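Local coordinates for diacylglycerol kinase (Bacillus anthracis, PDB 3S40), which probably phosphorylates diacylglycerol to phosphatidic acid with ATP, at residues Asn140-Gly145 and Cys284-Leu289; Pro182-Tyr187 and Val191-Ala196; Pro211-Asn216 and Gln235-Tyr240; Leu224-Val229 and Lys260-Glu265. One frame throughout, in Å; residues are numbered along the deposited sequence.

Contact 1 of 4, residues Asn140-Gly145 and Cys284-Leu289; sequences NFWGIG and CQIELL
Trp142 lays one face of its indole under the end of Ile286, in the interior of the C-terminal beta sandwich. Strand 141-144 belongs to one sheet of this sandwich and strand 284-296 to the other, so the contact joins the two layers through side chains alone. The backbones stay well apart, with Trp142 CA and Ile286 CA 9.4 Å from each other. Ile286 CD1 stands 4.0 Å from the centroid of the five-membered ring of Trp142. It lies only 4° off the ring normal, which makes this a CH-pi contact over the face. With CG anti to the backbone N (chi1 173°), the indole of Trp142 extends toward the other layer. Cys284, two residues before Ile286 on the same strand, meets the ring by another route. Its sulfur approaches obliquely, 67° off the normal of the five-membered ring, in a sulfur-aromatic contact. Its CB packs against the benzene part, 4.1 Å from Trp142 CZ2. Strands on either side of 141-144 add Val201 and Val272 to the surroundings of the indole, and Ala133 touches both Trp142 and Cys284. The indole nitrogen is buried here, and the model gives it no hydrogen-bond acceptor. Its near neighbour across the contact is instead the thiol, with Trp142 NE1 and Cys284 SG 3.5 Å apart.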
loop_
_atom_site.group_PDB
_atom_site.type_symbol
_atom_site.label_atom_id
_atom_site.label_comp_id
_atom_site.label_asym_id
_atom_site.label_seq_id
_atom_site.Cartn_x
_atom_site.Cartn_y
_atom_site.Cartn_z
ATOM N N ASN A 140 0.463 0.705 -2.804
ATOM C CA ASN A 140 1.780 1.119 -2.355
ATOM C C ASN A 140 2.678 1.683 -3.437
ATOM O O ASN A 140 3.096 2.842 -3.364
ATOM C CB ASN A 140 2.486 -0.030 -1.644
ATOM C CG ASN A 140 2.822 0.311 -0.230
ATOM O OD1 ASN A 140 2.260 -0.253 0.712
ATOM N ND2 ASN A 140 3.731 1.261 -0.060
ATOM N N PHE A 141 2.982 0.879 -4.445
ATOM C CA PHE A 141 3.957 1.328 -5.412
ATOM C C PHE A 141 3.898 0.555 -6.712
ATOM O O PHE A 141 3.411 -0.563 -6.766
ATOM C CB PHE A 141 5.372 1.247 -4.812
ATOM C CG PHE A 141 5.977 -0.131 -4.876
ATOM C CD1 PHE A 141 6.785 -0.497 -5.943
ATOM C CD2 PHE A 141 5.711 -1.068 -3.890
ATOM C CE1 PHE A 141 7.329 -1.765 -6.015
ATOM C CE2 PHE A 141 6.249 -2.350 -3.959
ATOM C CZ PHE A 141 7.060 -2.697 -5.023
ATOM N N TRP A 142 4.415 1.190 -7.752
ATOM C CA TRP A 142 4.609 0.601 -9.065
ATOM C C TRP A 142 6.087 0.876 -9.385
ATOM O O TRP A 142 6.555 2.006 -9.224
ATOM C CB TRP A 142 3.686 1.324 -10.044
ATOM C CG TRP A 142 3.806 0.996 -11.515
ATOM C CD1 TRP A 142 2.899 0.309 -12.275
ATOM C CD2 TRP A 142 4.851 1.410 -12.419
ATOM N NE1 TRP A 142 3.324 0.249 -13.587
ATOM C CE2 TRP A 142 4.516 0.914 -13.701
ATOM C CE3 TRP A 142 6.036 2.132 -12.265
ATOM C CZ2 TRP A 142 5.333 1.111 -14.818
ATOM C CZ3 TRP A 142 6.839 2.338 -13.375
ATOM C CH2 TRP A 142 6.486 1.826 -14.636
ATOM N N GLY A 143 6.824 -0.150 -9.801
ATOM C CA GLY A 143 8.237 0.003 -10.106
ATOM C C GLY A 143 8.769 -0.873 -11.238
ATOM O O GLY A 143 8.390 -2.037 -11.374
ATOM N N ILE A 144 9.635 -0.291 -12.066
ATOM C CA ILE A 144 10.405 -1.029 -13.065
ATOM C C ILE A 144 11.894 -0.789 -12.809
ATOM O O ILE A 144 12.294 0.339 -12.497
ATOM C CB ILE A 144 10.098 -0.557 -14.506
ATOM C CG1 ILE A 144 10.407 0.934 -14.659
ATOM C CG2 ILE A 144 8.654 -0.842 -14.891
ATOM C CD1 ILE A 144 10.159 1.474 -16.060
ATOM N N GLY A 145 12.704 -1.842 -12.929
ATOM C CA GLY A 145 14.151 -1.714 -12.818
ATOM C C GLY A 145 14.743 -2.422 -11.615
ATOM O O GLY A 145 14.082 -3.267 -11.007
ATOM N N CYS A 284 2.640 1.651 -20.145
ATOM C CA CYS A 284 1.711 1.633 -19.024
ATOM C C CYS A 284 1.088 3.002 -18.743
ATOM O O CYS A 284 1.786 4.030 -18.711
ATOM C CB CYS A 284 2.434 1.098 -17.782
ATOM S SG CYS A 284 1.346 0.565 -16.470
ATOM N N GLN A 285 -0.232 3.004 -18.563
ATOM C CA GLN A 285 -0.989 4.196 -18.187
ATOM C C GLN A 285 -1.384 4.097 -16.720
ATOM O O GLN A 285 -1.847 3.044 -16.255
ATOM C CB GLN A 285 -2.247 4.348 -19.056
ATOM C CG GLN A 285 -3.093 5.597 -18.755
ATOM C CD GLN A 285 -2.382 6.920 -19.079
ATOM O OE1 GLN A 285 -1.493 6.970 -19.933
ATOM N NE2 GLN A 285 -2.785 7.998 -18.399
ATOM N N ILE A 286 -1.183 5.187 -15.984
ATOM C CA ILE A 286 -1.515 5.189 -14.564
ATOM C C ILE A 286 -2.462 6.324 -14.203
ATOM O O ILE A 286 -2.254 7.483 -14.603
ATOM C CB ILE A 286 -0.276 5.267 -13.656
ATOM C CG1 ILE A 286 0.843 4.360 -14.171
ATOM C CG2 ILE A 286 -0.661 4.913 -12.226
ATOM C CD1 ILE A 286 2.007 4.231 -13.233
ATOM N N GLU A 287 -3.493 5.956 -13.442
ATOM C CA GLU A 287 -4.537 6.866 -12.973
ATOM C C GLU A 287 -4.647 6.738 -11.454
ATOM O O GLU A 287 -4.325 5.700 -10.888
ATOM C CB GLU A 287 -5.896 6.480 -13.576
ATOM C CG GLU A 287 -5.906 6.261 -15.078
ATOM C CD GLU A 287 -5.718 7.549 -15.863
ATOM O OE1 GLU A 287 -5.314 7.472 -17.044
ATOM O OE2 GLU A 287 -5.980 8.636 -15.302
ATOM N N LEU A 288 -5.129 7.783 -10.802
ATOM C CA LEU A 288 -5.361 7.714 -9.372
ATOM C C LEU A 288 -6.847 7.819 -9.055
ATOM O O LEU A 288 -7.524 8.705 -9.562
ATOM C CB LEU A 288 -4.625 8.843 -8.669
ATOM C CG LEU A 288 -4.773 8.738 -7.159
ATOM C CD1 LEU A 288 -3.750 7.757 -6.602
ATOM C CD2 LEU A 288 -4.652 10.081 -6.506
ATOM N N LEU A 289 -7.350 6.925 -8.207
ATOM C CA LEU A 289 -8.732 7.033 -7.730
ATOM C C LEU A 289 -8.782 7.703 -6.355
ATOM O O LEU A 289 -8.476 7.103 -5.323
ATOM C CB LEU A 289 -9.390 5.655 -7.679
ATOM C CG LEU A 289 -9.274 4.863 -8.981
ATOM C CD1 LEU A 289 -9.742 3.422 -8.745
ATOM C CD2 LEU A 289 -10.062 5.548 -10.095
#

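Contact 2 of 4, residues Pro182-Tyr187 and Val191-Ala196; sequences PVKITY and VYEDEA
Val183 and Asp194 exchange two backbone hydrogen bonds, and Ile185 and Tyr192 exchange two more. Val183 N donates to Asp194 O at 2.9 Å, and the return bond from Asp194 N to Val183 O is somewhat longer. The Ile185 and Tyr192 pair is shorter in both directions; the bond from Tyr192 N to Ile185 O is the more bent, at 137°. The non-hydrogen-bonded pair Lys184 with Glu193 lies between them; Pro182 with Glu195 and Thr186 with Val191 lie beyond, one at each end. The charged contact is a salt bridge, Lys184 NZ to Glu193 OE2 at 2.6 Å. The two side chains run side by side. Bends at chi3 (-37°) and chi4 of Lys184 curl its amine back onto the carboxylate, which is met on its anti side. Glu195 turns its OE1 to the Pro182 ring, while its OE2 is hydrogen-bonded to Thr180 OG1. All this belongs to a beta hairpin at the rim of an antiparallel sheet of the C-terminal sandwich, with 190-196 as one of its two edge strands within the chain. The apolar contacts split between the two sheet faces. On one, Thr186 CG2 touches Val191 CG1 at 3.5 Å. On the other, Val183 CG1 sits at the edge of the Tyr192 ring, 4.1 Å from CE1, and Ile185 CD1 comes to Tyr192 CD1 at 4.1 Å. The Tyr192 ring also stacks with Phe255 of the facing sheet.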
loop_
_atom_site.group_PDB
_atom_site.type_symbol
_atom_site.label_atom_id
_atom_site.label_comp_id
_atom_site.label_asym_id
_atom_site.label_seq_id
_atom_site.Cartn_x
_atom_site.Cartn_y
_atom_site.Cartn_z
ATOM N N PRO A 182 16.446 3.358 -21.298
ATOM C CA PRO A 182 15.761 4.591 -21.685
ATOM C C PRO A 182 14.270 4.547 -21.356
ATOM O O PRO A 182 13.625 3.499 -21.447
ATOM C CB PRO A 182 15.961 4.635 -23.200
ATOM C CG PRO A 182 16.035 3.207 -23.595
ATOM C CD PRO A 182 16.721 2.493 -22.459
ATOM N N VAL A 183 13.734 5.703 -20.986
ATOM C CA VAL A 183 12.352 5.810 -20.578
ATOM C C VAL A 183 11.803 7.132 -21.078
ATOM O O VAL A 183 12.531 8.123 -21.218
ATOM C CB VAL A 183 12.201 5.735 -19.030
ATOM C CG1 VAL A 183 12.631 7.058 -18.374
ATOM C CG2 VAL A 183 10.771 5.394 -18.640
ATOM N N LYS A 184 10.511 7.124 -21.364
ATOM C CA LYS A 184 9.797 8.314 -21.779
ATOM C C LYS A 184 8.574 8.394 -20.878
ATOM O O LYS A 184 7.807 7.427 -20.782
ATOM C CB LYS A 184 9.372 8.170 -23.238
ATOM C CG LYS A 184 9.122 9.473 -23.963
ATOM C CD LYS A 184 9.008 9.246 -25.469
ATOM C CE LYS A 184 9.972 8.158 -25.962
ATOM N NZ LYS A 184 11.396 8.404 -25.594
ATOM N N ILE A 185 8.398 9.522 -20.197
ATOM C CA ILE A 185 7.270 9.661 -19.275
ATOM C C ILE A 185 6.445 10.879 -19.622
ATOM O O ILE A 185 6.971 11.988 -19.680
ATOM C CB ILE A 185 7.730 9.771 -17.791
ATOM C CG1 ILE A 185 8.592 8.564 -17.393
ATOM C CG2 ILE A 185 6.528 9.893 -16.862
ATOM C CD1 ILE A 185 9.197 8.647 -15.994
ATOM N N THR A 186 5.158 10.668 -19.871
ATOM C CA THR A 186 4.206 11.768 -20.022
ATOM C C THR A 186 3.353 11.852 -18.765
ATOM O O THR A 186 2.821 10.844 -18.291
ATOM C CB THR A 186 3.263 11.558 -21.223
ATOM O OG1 THR A 186 2.413 10.424 -20.978
ATOM C CG2 THR A 186 4.056 11.331 -22.497
ATOM N N TYR A 187 3.211 13.051 -18.221
ATOM C CA TYR A 187 2.462 13.189 -16.989
ATOM C C TYR A 187 1.713 14.501 -16.980
ATOM O O TYR A 187 2.314 15.571 -16.902
ATOM C CB TYR A 187 3.401 13.097 -15.788
ATOM C CG TYR A 187 4.499 14.123 -15.822
ATOM C CD1 TYR A 187 4.388 15.313 -15.106
ATOM C CD2 TYR A 187 5.635 13.923 -16.594
ATOM C CE1 TYR A 187 5.389 16.270 -15.150
ATOM C CE2 TYR A 187 6.643 14.872 -16.641
ATOM C CZ TYR A 187 6.518 16.041 -15.917
ATOM O OH TYR A 187 7.521 16.985 -15.964
ATOM N N VAL A 191 6.298 15.981 -20.514
ATOM C CA VAL A 191 7.061 14.756 -20.742
ATOM C C VAL A 191 8.481 14.792 -20.185
ATOM O O VAL A 191 9.059 15.861 -19.935
ATOM C CB VAL A 191 7.131 14.367 -22.231
ATOM C CG1 VAL A 191 5.743 14.397 -22.862
ATOM C CG2 VAL A 191 8.085 15.283 -22.969
ATOM N N TYR A 192 9.023 13.591 -20.006
ATOM C CA TYR A 192 10.360 13.378 -19.480
ATOM C C TYR A 192 11.015 12.221 -20.222
ATOM O O TYR A 192 10.512 11.102 -20.193
ATOM C CB TYR A 192 10.302 13.046 -17.986
ATOM C CG TYR A 192 11.636 12.620 -17.426
ATOM C CD1 TYR A 192 12.014 11.283 -17.421
ATOM C CD2 TYR A 192 12.526 13.554 -16.915
ATOM C CE1 TYR A 192 13.236 10.887 -16.917
ATOM C CE2 TYR A 192 13.756 13.169 -16.411
ATOM C CZ TYR A 192 14.102 11.834 -16.413
ATOM O OH TYR A 192 15.323 11.446 -15.912
ATOM N N GLU A 193 12.132 12.495 -20.888
ATOM C CA GLU A 193 12.907 11.444 -21.536
ATOM C C GLU A 193 14.307 11.400 -20.957
ATOM O O GLU A 193 14.949 12.442 -20.775
ATOM C CB GLU A 193 12.986 11.677 -23.041
ATOM C CG GLU A 193 11.901 10.981 -23.834
ATOM C CD GLU A 193 11.691 11.604 -25.204
ATOM O OE1 GLU A 193 11.510 12.840 -25.274
ATOM O OE2 GLU A 193 11.713 10.859 -26.209
ATOM N N ASP A 194 14.783 10.195 -20.663
ATOM C CA ASP A 194 16.137 10.046 -20.151
ATOM C C ASP A 194 16.563 8.594 -19.980
ATOM O O ASP A 194 15.825 7.665 -20.307
ATOM C CB ASP A 194 16.297 10.794 -18.822
ATOM C CG ASP A 194 17.566 11.622 -18.770
ATOM O OD1 ASP A 194 17.818 12.388 -19.728
ATOM O OD2 ASP A 194 18.315 11.500 -17.777
ATOM N N GLU A 195 17.776 8.425 -19.473
ATOM C CA GLU A 195 18.339 7.119 -19.186
ATOM C C GLU A 195 18.223 6.901 -17.688
ATOM O O GLU A 195 18.816 7.640 -16.897
ATOM C CB GLU A 195 19.813 7.090 -19.600
ATOM C CG GLU A 195 20.429 5.703 -19.729
ATOM C CD GLU A 195 20.042 5.010 -21.024
ATOM O OE1 GLU A 195 19.150 5.524 -21.735
ATOM O OE2 GLU A 195 20.632 3.952 -21.332
ATOM N N ALA A 196 17.454 5.888 -17.302
ATOM C CA ALA A 196 17.179 5.621 -15.894
ATOM C C ALA A 196 17.609 4.227 -15.493
ATOM O O ALA A 196 17.559 3.299 -16.293
ATOM C CB ALA A 196 15.690 5.792 -15.602
#

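Contact 3 of 4, residues Pro211-Asn216 and Gln235-Tyr240; sequences PSFIPN and QAFKDY
The Phe213 ring receives the edge of the Phe237 ring on one face, and the Tyr240 ring has the carbonyl oxygen of Phe213 at its edge. The first pair is a T-shaped stack, with planes at 88° and centroids 5.0 Å apart. It fixes helix 234-240 to the loop between strands 210-211 and 224-230, on the outer side of one sheet of the C-terminal beta sandwich. Phe237 CE1 leads the approach and lies 3.6 Å from Phe213 CD1, toward the rim of the ring. Phe237 CZ follows it over the same ring at longer range. In Phe213, chi1 (54°) places the ring beside the helix, and chi2 (72°) sets how its face is turned to Phe237. The sheet that the helix packs on gives both side chains further neighbours: Met200 touches Phe213, and Phe227, Val229 and Leu198 touch Phe237. One turn along the helix, Tyr240 sets its edge against the loop backbone. Its CB is 4.3 Å from Phe213 CB, and its hydroxyl is held by the backbone N of Ser249. The loop has its own brace, since Ser212 OG accepts from Ile214 N at 3.0 Å in an ST turn. Pro215 meets Tyr240 at about a right angle, with CG 3.9 Å from Tyr240 CE2. In the plane of that ring, Phe213 O lies 3.5 Å from Tyr240 CD2.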
loop_
_atom_site.group_PDB
_atom_site.type_symbol
_atom_site.label_atom_id
_atom_site.label_comp_id
_atom_site.label_asym_id
_atom_site.label_seq_id
_atom_site.Cartn_x
_atom_site.Cartn_y
_atom_site.Cartn_z
ATOM N N PRO A 211 10.254 4.245 6.139
ATOM C CA PRO A 211 9.692 5.358 5.379
ATOM C C PRO A 211 10.151 5.298 3.921
ATOM O O PRO A 211 11.301 4.973 3.639
ATOM C CB PRO A 211 10.262 6.588 6.091
ATOM C CG PRO A 211 10.496 6.108 7.511
ATOM C CD PRO A 211 10.962 4.691 7.352
ATOM N N SER A 212 9.226 5.578 3.011
ATOM C CA SER A 212 9.516 5.608 1.591
ATOM C C SER A 212 10.672 6.555 1.303
ATOM O O SER A 212 10.739 7.654 1.864
ATOM C CB SER A 212 8.273 6.078 0.828
ATOM O OG SER A 212 8.578 6.398 -0.514
ATOM N N PHE A 213 11.570 6.141 0.412
ATOM C CA PHE A 213 12.649 7.019 -0.035
ATOM C C PHE A 213 12.178 8.122 -1.000
ATOM O O PHE A 213 12.954 9.008 -1.365
ATOM C CB PHE A 213 13.779 6.192 -0.663
ATOM C CG PHE A 213 13.327 5.275 -1.776
ATOM C CD1 PHE A 213 12.955 5.798 -3.010
ATOM C CD2 PHE A 213 13.295 3.899 -1.592
ATOM C CE1 PHE A 213 12.557 4.977 -4.042
ATOM C CE2 PHE A 213 12.890 3.053 -2.625
ATOM C CZ PHE A 213 12.522 3.592 -3.854
ATOM N N ILE A 214 10.913 8.075 -1.414
ATOM C CA ILE A 214 10.331 9.156 -2.223
ATOM C C ILE A 214 9.863 10.290 -1.311
ATOM O O ILE A 214 8.989 10.094 -0.460
ATOM C CB ILE A 214 9.148 8.652 -3.081
ATOM C CG1 ILE A 214 9.570 7.449 -3.927
ATOM C CG2 ILE A 214 8.567 9.774 -3.982
ATOM C CD1 ILE A 214 8.426 6.853 -4.774
ATOM N N PRO A 215 10.444 11.490 -1.478
ATOM C CA PRO A 215 10.117 12.600 -0.575
ATOM C C PRO A 215 8.668 13.063 -0.701
ATOM O O PRO A 215 8.121 13.164 -1.795
ATOM C CB PRO A 215 11.083 13.719 -1.014
ATOM C CG PRO A 215 12.172 13.014 -1.752
ATOM C CD PRO A 215 11.476 11.874 -2.453
ATOM N N ASN A 216 8.063 13.341 0.446
ATOM C CA ASN A 216 6.670 13.758 0.534
ATOM C C ASN A 216 5.629 12.947 -0.246
ATOM O O ASN A 216 4.609 13.490 -0.638
ATOM C CB ASN A 216 6.507 15.249 0.201
ATOM C CG ASN A 216 5.226 15.838 0.800
ATOM O OD1 ASN A 216 4.866 15.526 1.942
ATOM N ND2 ASN A 216 4.523 16.671 0.027
ATOM N N GLN A 235 24.584 6.945 -6.501
ATOM C CA GLN A 235 25.164 7.387 -5.239
ATOM C C GLN A 235 24.164 8.198 -4.414
ATOM O O GLN A 235 23.873 7.861 -3.262
ATOM C CB GLN A 235 26.420 8.219 -5.506
ATOM C CG GLN A 235 26.833 9.111 -4.351
ATOM C CD GLN A 235 27.322 10.470 -4.820
ATOM O OE1 GLN A 235 27.811 10.616 -5.942
ATOM N NE2 GLN A 235 27.181 11.475 -3.963
ATOM N N ALA A 236 23.643 9.264 -5.015
ATOM C CA ALA A 236 22.686 10.141 -4.354
ATOM C C ALA A 236 21.492 9.345 -3.843
ATOM O O ALA A 236 20.999 9.568 -2.738
ATOM C CB ALA A 236 22.223 11.226 -5.311
ATOM N N PHE A 237 21.027 8.417 -4.665
ATOM C CA PHE A 237 19.871 7.616 -4.312
ATOM C C PHE A 237 20.147 6.734 -3.101
ATOM O O PHE A 237 19.264 6.509 -2.269
ATOM C CB PHE A 237 19.453 6.759 -5.496
ATOM C CG PHE A 237 18.438 5.725 -5.153
ATOM C CD1 PHE A 237 17.196 6.091 -4.676
ATOM C CD2 PHE A 237 18.722 4.383 -5.309
ATOM C CE1 PHE A 237 16.256 5.133 -4.361
ATOM C CE2 PHE A 237 17.789 3.429 -5.001
ATOM C CZ PHE A 237 16.552 3.805 -4.525
ATOM N N LYS A 238 21.373 6.230 -3.011
ATOM C CA LYS A 238 21.772 5.430 -1.864
ATOM C C LYS A 238 21.598 6.248 -0.589
ATOM O O LYS A 238 21.233 5.713 0.463
ATOM C CB LYS A 238 23.216 4.945 -2.020
ATOM C CG LYS A 238 23.363 3.769 -2.981
ATOM C CD LYS A 238 24.638 3.860 -3.811
ATOM C CE LYS A 238 25.889 3.692 -2.965
ATOM N NZ LYS A 238 27.127 3.853 -3.782
ATOM N N ASP A 239 21.834 7.552 -0.701
ATOM C CA ASP A 239 21.706 8.458 0.435
ATOM C C ASP A 239 20.263 8.660 0.904
ATOM O O ASP A 239 20.004 8.728 2.105
ATOM C CB ASP A 239 22.365 9.803 0.126
ATOM C CG ASP A 239 23.870 9.761 0.296
ATOM O OD1 ASP A 239 24.343 8.996 1.167
ATOM O OD2 ASP A 239 24.578 10.488 -0.436
ATOM N N TYR A 240 19.334 8.758 -0.044
ATOM C CA TYR A 240 17.909 8.887 0.277
ATOM C C TYR A 240 17.369 7.735 1.137
ATOM O O TYR A 240 16.458 7.938 1.943
ATOM C CB TYR A 240 17.080 8.952 -1.003
ATOM C CG TYR A 240 17.037 10.292 -1.688
ATOM C CD1 TYR A 240 18.191 11.042 -1.876
ATOM C CD2 TYR A 240 15.836 10.796 -2.174
ATOM C CE1 TYR A 240 18.143 12.273 -2.516
ATOM C CE2 TYR A 240 15.778 12.015 -2.812
ATOM C CZ TYR A 240 16.930 12.751 -2.983
ATOM O OH TYR A 240 16.862 13.967 -3.622
#

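Contact 4 of 4, residues Leu224-Val229 and Lys260-Glu265; sequences LDIFVV and KSIHIE
Segments 224-229 and 260-265 belong to strands of different sheets; their CA atoms come nearest at Leu224 and Lys260, 6.0 Å, then open to 8.6 Å between the CA atoms of Ile226 and Ile262. Ile262 fills this gap from one side and Ile226 from the other. The two isoleucines reach toward each other tip to tip. Ile262 CD1 comes to 3.4 Å from Ile226 CG1, tighter than usual van der Waals contact. The same methyl is 3.6 Å from Ile226 CD1. Ile226 CD1 also meets the second branch of its partner, Ile262 CG2, at 3.7 Å, so it sits against both arms of Ile262. In each isoleucine CG1 is anti to the carbonyl carbon (chi1 -58° in Ile226, -53° in Ile262), so that the long branch runs on toward the partner isoleucine. Leu224 joins alongside, with its CB 4.0 Å from Ile262 CD1. Its side chain also touches Leu288 of strand 284-296. Tyr187 and Val257 lie against Ile226. This is the hydrophobic interior between the two sheets of the C-terminal beta sandwich. The polar side chain of Asp225 points to the other face of its strand, where it forms a salt bridge with Lys258 and a hydrogen bond with His256. Only carbon atoms meet across the contact, so the two sheets are held together here by close hydrophobic fit rather than by directed bonds.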
loop_
_atom_site.group_PDB
_atom_site.type_symbol
_atom_site.label_atom_id
_atom_site.label_comp_id
_atom_site.label_asym_id
_atom_site.label_seq_id
_atom_site.Cartn_x
_atom_site.Cartn_y
_atom_site.Cartn_z
ATOM N N LEU A 224 -0.008 11.046 -7.567
ATOM C CA LEU A 224 0.994 10.001 -7.506
ATOM C C LEU A 224 2.361 10.645 -7.642
ATOM O O LEU A 224 2.493 11.699 -8.286
ATOM C CB LEU A 224 0.786 9.043 -8.667
ATOM C CG LEU A 224 -0.484 8.223 -8.485
ATOM C CD1 LEU A 224 -0.685 7.253 -9.630
ATOM C CD2 LEU A 224 -0.385 7.476 -7.159
ATOM N N ASP A 225 3.369 10.006 -7.048
ATOM C CA ASP A 225 4.745 10.493 -7.098
ATOM C C ASP A 225 5.594 9.683 -8.068
ATOM O O ASP A 225 5.836 8.487 -7.869
ATOM C CB ASP A 225 5.384 10.476 -5.707
ATOM C CG ASP A 225 4.882 11.604 -4.832
ATOM O OD1 ASP A 225 5.677 12.513 -4.492
ATOM O OD2 ASP A 225 3.678 11.593 -4.503
ATOM N N ILE A 226 6.030 10.346 -9.128
ATOM C CA ILE A 226 6.967 9.752 -10.062
ATOM C C ILE A 226 8.365 9.984 -9.525
ATOM O O ILE A 226 8.716 11.097 -9.134
ATOM C CB ILE A 226 6.874 10.410 -11.443
ATOM C CG1 ILE A 226 5.454 10.292 -12.001
ATOM C CG2 ILE A 226 7.908 9.809 -12.383
ATOM C CD1 ILE A 226 5.265 10.976 -13.345
ATOM N N PHE A 227 9.165 8.931 -9.513
ATOM C CA PHE A 227 10.515 9.022 -8.986
ATOM C C PHE A 227 11.439 8.227 -9.902
ATOM O O PHE A 227 11.278 7.008 -10.087
ATOM C CB PHE A 227 10.552 8.471 -7.553
ATOM C CG PHE A 227 11.866 8.685 -6.842
ATOM C CD1 PHE A 227 12.127 9.872 -6.186
ATOM C CD2 PHE A 227 12.835 7.693 -6.836
ATOM C CE1 PHE A 227 13.330 10.071 -5.525
ATOM C CE2 PHE A 227 14.042 7.882 -6.176
ATOM C CZ PHE A 227 14.288 9.070 -5.519
ATOM N N VAL A 228 12.400 8.926 -10.490
ATOM C CA VAL A 228 13.327 8.305 -11.421
ATOM C C VAL A 228 14.763 8.444 -10.941
ATOM O O VAL A 228 15.218 9.544 -10.641
ATOM C CB VAL A 228 13.222 8.952 -12.798
ATOM C CG1 VAL A 228 14.220 8.309 -13.752
ATOM C CG2 VAL A 228 11.801 8.831 -13.329
ATOM N N VAL A 229 15.489 7.340 -10.851
ATOM C CA VAL A 229 16.908 7.480 -10.570
ATOM C C VAL A 229 17.686 7.331 -11.867
ATOM O O VAL A 229 17.625 6.294 -12.522
ATOM C CB VAL A 229 17.410 6.490 -9.541
ATOM C CG1 VAL A 229 18.878 6.790 -9.215
ATOM C CG2 VAL A 229 16.552 6.564 -8.284
ATOM N N LYS A 260 -1.230 13.399 -11.754
ATOM C CA LYS A 260 -2.452 12.599 -11.629
ATOM C C LYS A 260 -2.605 11.572 -12.743
ATOM O O LYS A 260 -3.222 10.534 -12.541
ATOM C CB LYS A 260 -3.701 13.477 -11.573
ATOM C CG LYS A 260 -3.853 14.268 -10.291
ATOM C CD LYS A 260 -5.253 14.835 -10.178
ATOM C CE LYS A 260 -5.457 15.555 -8.854
ATOM N NZ LYS A 260 -6.908 15.738 -8.548
ATOM N N SER A 261 -2.072 11.879 -13.922
ATOM C CA SER A 261 -2.231 11.004 -15.076
ATOM C C SER A 261 -0.885 10.784 -15.740
ATOM O O SER A 261 -0.246 11.727 -16.228
ATOM C CB SER A 261 -3.232 11.586 -16.074
ATOM O OG SER A 261 -3.496 10.654 -17.110
ATOM N N ILE A 262 -0.463 9.530 -15.762
ATOM C CA ILE A 262 0.915 9.213 -16.091
ATOM C C ILE A 262 1.013 8.120 -17.131
ATOM O O ILE A 262 0.338 7.089 -17.051
ATOM C CB ILE A 262 1.677 8.786 -14.824
ATOM C CG1 ILE A 262 1.500 9.853 -13.735
ATOM C CG2 ILE A 262 3.154 8.538 -15.132
ATOM C CD1 ILE A 262 2.137 9.511 -12.405
ATOM N N HIS A 263 1.850 8.358 -18.125
ATOM C CA HIS A 263 2.151 7.324 -19.101
ATOM C C HIS A 263 3.647 7.090 -19.169
ATOM O O HIS A 263 4.430 8.039 -19.336
ATOM C CB HIS A 263 1.605 7.673 -20.490
ATOM C CG HIS A 263 1.674 6.530 -21.453
ATOM N ND1 HIS A 263 2.738 6.342 -22.310
ATOM C CD2 HIS A 263 0.829 5.493 -21.668
ATOM C CE1 HIS A 263 2.536 5.248 -23.025
ATOM N NE2 HIS A 263 1.388 4.711 -22.651
ATOM N N ILE A 264 4.030 5.823 -19.039
ATOM C CA ILE A 264 5.429 5.430 -19.035
ATOM C C ILE A 264 5.727 4.479 -20.185
ATOM O O ILE A 264 5.121 3.406 -20.303
ATOM C CB ILE A 264 5.841 4.735 -17.722
ATOM C CG1 ILE A 264 5.357 5.522 -16.507
ATOM C CG2 ILE A 264 7.345 4.544 -17.673
ATOM C CD1 ILE A 264 4.252 4.815 -15.756
ATOM N N GLU A 265 6.682 4.877 -21.018
ATOM C CA GLU A 265 7.049 4.105 -22.188
ATOM C C GLU A 265 8.544 3.820 -22.154
ATOM O O GLU A 265 9.340 4.676 -21.763
ATOM C CB GLU A 265 6.667 4.876 -23.452
ATOM C CG GLU A 265 7.278 4.344 -24.735
ATOM C CD GLU A 265 7.098 5.300 -25.906
ATOM O OE1 GLU A 265 6.029 5.944 -25.985
ATOM O OE2 GLU A 265 8.028 5.414 -26.740
#

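All four contacts lie in the C-terminal beta sandwich. Contacts 1 and 4 both bridge its two sheets, with centres about 7 Å apart. They reach the same two sheets; in one of them strands 284-296 and 261-266 are neighbours, and Ile286 N lies 2.7 Å from Ile262 O, a probable hydrogen bond. Contact 2 continues that sheet outward: Thr186 O and His263 N are 2.7 Å apart, a probable hydrogen bond, and the centre of contact 2 is about 9 Å from that of contact 4. Contact 3 lies on the outer side of the other sheet, about 16 Å from contact 4 between centres. There Phe237 CD1 packs on Val229 CG2 at 3.7 Å, and Ile214 packs on Asp225 and Phe227.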